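Long-range contact in vinylacetyl-CoA Delta-isomerase (Nitrosopumilus maritimus SCM1, PDB 6VJR), which probably acts as a 4-hydroxybutyryl-CoA dehydratase and vinylacetyl-CoA Delta-isomerase, using FAD and a [4Fe-4S] cluster: residues A[302-313]-A[420-431]. Residues are numbered along the deposited sequence; the frame is centred on the assembly and turned at random.
Sequences VLIGAAATIADY and NRMRILRLIENM
With CG1 anti to the backbone N in both Ile-310 (chi1 -170°) and Ile-424 (chi1 -156°), each isoleucine drives into the opposite helix as a knob. Ile-310 stretches CD1 over CG of Arg-421 at 3.8 Å and meets Leu-425 CD2; its CG2 branch takes CD1 of Ile-428. Ile-424 drops between Ala-306, Thr-309, Ile-310 and Tyr-313, its CD1 4.0 Å from CB of Ala-306. Ile-428 is the third knob, among Leu-303, Ala-306, Ala-307 and Ile-310, its CG1 3.7 Å from Ala-306 CB. Farther along, Val-302 CG1 rests on Met-431 SD.

At the other end CD2 of Tyr-313 lies 3.8 Å from Ile-424 CG2. The backbone O of Asn-420 sits at the ring edge, near its plane, and Tyr-313 OH lies 3.5 Å from Asn-420 CB. That hydroxyl hydrogen-bonds Asp-480 of a second subunit, so a leucine here would probably leave the carboxylate without its phenol partner and open a gap beside Asn-420.

No hydrogen bond passes between 302-313 and 420-431; the segment axes approach to 9.5 Å, their directions 144° apart. The side chain of Arg-421, whose NH1 hydrogen-bonds Leu-410 O, comes within about 5 Å of a bound FAD. This is buried knobs-into-holes packing in the acyl-CoA dehydrogenase-like C-terminal region.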
# COMPACT_ATOMS: atom_id res chain seq x y z
N VAL A 302 4.44 18.96 12.31
CA VAL A 302 3.80 19.10 13.63
C VAL A 302 3.32 17.74 14.14
O VAL A 302 3.56 17.40 15.29
CB VAL A 302 2.66 20.14 13.57
CG1 VAL A 302 1.86 20.15 14.86
CG2 VAL A 302 3.16 21.53 13.23
N LEU A 303 2.61 16.97 13.30
CA LEU A 303 2.05 15.69 13.70
C LEU A 303 3.16 14.70 14.08
O LEU A 303 3.06 13.94 15.02
CB LEU A 303 1.09 15.22 12.63
CG LEU A 303 0.28 13.99 13.01
CD1 LEU A 303 -0.40 14.10 14.31
CD2 LEU A 303 -0.74 13.73 11.89
N ILE A 304 4.24 14.71 13.30
CA ILE A 304 5.39 13.86 13.58
C ILE A 304 5.98 14.24 14.94
O ILE A 304 6.26 13.42 15.81
CB ILE A 304 6.43 13.99 12.46
CG1 ILE A 304 5.93 13.37 11.17
CG2 ILE A 304 7.77 13.43 12.92
CD1 ILE A 304 6.75 13.77 9.96
N GLY A 305 6.13 15.55 15.16
CA GLY A 305 6.59 16.05 16.44
C GLY A 305 5.67 15.63 17.60
O GLY A 305 6.16 15.31 18.68
N ALA A 306 4.35 15.66 17.38
CA ALA A 306 3.42 15.25 18.41
C ALA A 306 3.57 13.76 18.72
O ALA A 306 3.57 13.38 19.89
CB ALA A 306 2.04 15.59 18.02
N ALA A 307 3.69 12.94 17.66
CA ALA A 307 3.84 11.50 17.87
C ALA A 307 5.15 11.22 18.65
O ALA A 307 5.20 10.41 19.56
CB ALA A 307 3.84 10.84 16.51
N ALA A 308 6.25 11.91 18.30
CA ALA A 308 7.53 11.71 18.98
C ALA A 308 7.43 12.14 20.43
O ALA A 308 8.03 11.52 21.32
CB ALA A 308 8.65 12.43 18.26
N THR A 309 6.68 13.23 20.67
CA THR A 309 6.49 13.71 22.03
C THR A 309 5.73 12.68 22.88
O THR A 309 6.15 12.43 24.01
CB THR A 309 5.84 15.07 22.05
OG1 THR A 309 6.65 16.03 21.36
CG2 THR A 309 5.55 15.54 23.46
N ILE A 310 4.59 12.18 22.39
CA ILE A 310 3.84 11.22 23.19
C ILE A 310 4.67 9.94 23.45
O ILE A 310 4.61 9.37 24.53
CB ILE A 310 2.43 10.96 22.64
CG1 ILE A 310 1.58 10.15 23.60
CG2 ILE A 310 2.45 10.26 21.28
CD1 ILE A 310 1.38 10.74 24.97
N ALA A 311 5.45 9.48 22.48
CA ALA A 311 6.32 8.32 22.68
C ALA A 311 7.30 8.57 23.84
O ALA A 311 7.50 7.71 24.70
CB ALA A 311 7.07 7.94 21.42
N ASP A 312 7.88 9.78 23.87
CA ASP A 312 8.76 10.21 24.95
C ASP A 312 8.04 10.19 26.30
O ASP A 312 8.51 9.54 27.25
CB ASP A 312 9.28 11.58 24.56
CG ASP A 312 10.08 12.33 25.59
OD1 ASP A 312 10.19 11.80 26.68
OD2 ASP A 312 10.55 13.46 25.28
N TYR A 313 6.85 10.80 26.35
CA TYR A 313 6.09 10.87 27.59
C TYR A 313 5.66 9.48 28.08
O TYR A 313 5.48 9.27 29.30
CB TYR A 313 4.86 11.74 27.33
CG TYR A 313 5.11 13.24 27.16
CD1 TYR A 313 6.33 13.83 27.50
CD2 TYR A 313 4.06 14.07 26.78
CE1 TYR A 313 6.49 15.20 27.39
CE2 TYR A 313 4.22 15.44 26.72
CZ TYR A 313 5.42 16.00 27.07
OH TYR A 313 5.55 17.37 26.96
N ASN A 420 0.84 18.05 30.41
CA ASN A 420 1.52 18.06 29.12
C ASN A 420 1.17 16.82 28.29
O ASN A 420 0.99 16.91 27.06
CB ASN A 420 3.03 18.19 29.26
CG ASN A 420 3.46 19.53 29.80
OD1 ASN A 420 2.75 20.54 29.69
ND2 ASN A 420 4.68 19.58 30.29
N ARG A 421 1.07 15.63 28.94
CA ARG A 421 0.67 14.43 28.23
C ARG A 421 -0.74 14.57 27.67
O ARG A 421 -0.99 14.22 26.53
CB ARG A 421 0.87 13.25 29.15
CG ARG A 421 0.63 11.90 28.51
CD ARG A 421 1.17 10.77 29.40
NE ARG A 421 0.95 9.45 28.79
CZ ARG A 421 0.00 8.56 29.11
NH1 ARG A 421 -0.81 8.79 30.12
NH2 ARG A 421 -0.16 7.49 28.33
N MET A 422 -1.65 15.11 28.47
CA MET A 422 -3.00 15.41 28.00
C MET A 422 -2.98 16.36 26.80
O MET A 422 -3.69 16.14 25.82
CB MET A 422 -3.90 15.95 29.10
CG MET A 422 -4.08 14.97 30.20
SD MET A 422 -5.16 15.49 31.54
CE MET A 422 -6.38 16.35 30.54
N ARG A 423 -2.22 17.45 26.90
CA ARG A 423 -2.21 18.42 25.83
C ARG A 423 -1.74 17.81 24.51
O ARG A 423 -2.29 18.10 23.45
CB ARG A 423 -1.31 19.61 26.21
CG ARG A 423 -1.97 20.57 27.18
CD ARG A 423 -0.97 21.60 27.70
NE ARG A 423 -1.56 22.62 28.55
CZ ARG A 423 -2.36 23.59 28.13
NH1 ARG A 423 -2.49 23.85 26.84
NH2 ARG A 423 -2.93 24.37 29.02
N ILE A 424 -0.68 16.99 24.56
CA ILE A 424 -0.14 16.46 23.32
C ILE A 424 -1.13 15.44 22.72
O ILE A 424 -1.32 15.40 21.51
CB ILE A 424 1.30 15.92 23.44
CG1 ILE A 424 1.97 15.95 22.07
CG2 ILE A 424 1.35 14.54 24.09
CD1 ILE A 424 2.37 17.35 21.64
N LEU A 425 -1.79 14.63 23.55
CA LEU A 425 -2.82 13.73 23.07
C LEU A 425 -3.96 14.47 22.38
O LEU A 425 -4.42 14.06 21.30
CB LEU A 425 -3.33 12.83 24.19
CG LEU A 425 -2.34 11.78 24.72
CD1 LEU A 425 -2.76 11.29 26.07
CD2 LEU A 425 -2.27 10.62 23.75
N ARG A 426 -4.40 15.57 22.99
CA ARG A 426 -5.45 16.41 22.38
C ARG A 426 -4.99 16.98 21.03
O ARG A 426 -5.78 17.11 20.11
CB ARG A 426 -5.92 17.52 23.32
CG ARG A 426 -6.75 16.95 24.47
CD ARG A 426 -8.06 16.36 23.97
NE ARG A 426 -8.95 16.14 25.10
CZ ARG A 426 -9.74 15.05 25.24
NH1 ARG A 426 -9.98 14.29 24.20
NH2 ARG A 426 -10.34 14.83 26.40
N LEU A 427 -3.71 17.38 20.91
CA LEU A 427 -3.20 17.85 19.64
C LEU A 427 -3.34 16.77 18.55
O LEU A 427 -3.80 17.05 17.42
CB LEU A 427 -1.80 18.44 19.74
CG LEU A 427 -1.25 19.01 18.44
CD1 LEU A 427 -2.07 20.16 17.90
CD2 LEU A 427 0.20 19.41 18.63
N ILE A 428 -2.94 15.54 18.89
CA ILE A 428 -3.05 14.42 17.94
C ILE A 428 -4.52 14.19 17.57
O ILE A 428 -4.83 14.04 16.39
CB ILE A 428 -2.35 13.16 18.47
CG1 ILE A 428 -0.86 13.42 18.65
CG2 ILE A 428 -2.58 12.01 17.50
CD1 ILE A 428 -0.11 12.31 19.38
N GLU A 429 -5.41 14.17 18.56
CA GLU A 429 -6.84 14.03 18.29
C GLU A 429 -7.34 15.12 17.34
O GLU A 429 -8.05 14.88 16.37
CB GLU A 429 -7.61 14.02 19.61
CG GLU A 429 -9.10 13.73 19.46
CD GLU A 429 -10.00 14.15 20.64
OE1 GLU A 429 -9.56 15.00 21.46
OE2 GLU A 429 -11.14 13.64 20.76
N ASN A 430 -6.93 16.36 17.61
CA ASN A 430 -7.35 17.50 16.83
C ASN A 430 -6.95 17.39 15.36
O ASN A 430 -7.70 17.81 14.49
CB ASN A 430 -6.75 18.76 17.45
CG ASN A 430 -6.85 20.02 16.62
OD1 ASN A 430 -7.91 20.65 16.49
ND2 ASN A 430 -5.75 20.38 16.02
N MET A 431 -5.77 16.87 15.11
CA MET A 431 -5.25 16.78 13.75
C MET A 431 -5.70 15.52 13.00
O MET A 431 -5.60 15.49 11.77
CB MET A 431 -3.73 16.87 13.75
CG MET A 431 -3.25 18.22 14.24
SD MET A 431 -1.48 18.45 14.13
CE MET A 431 -1.36 18.73 12.35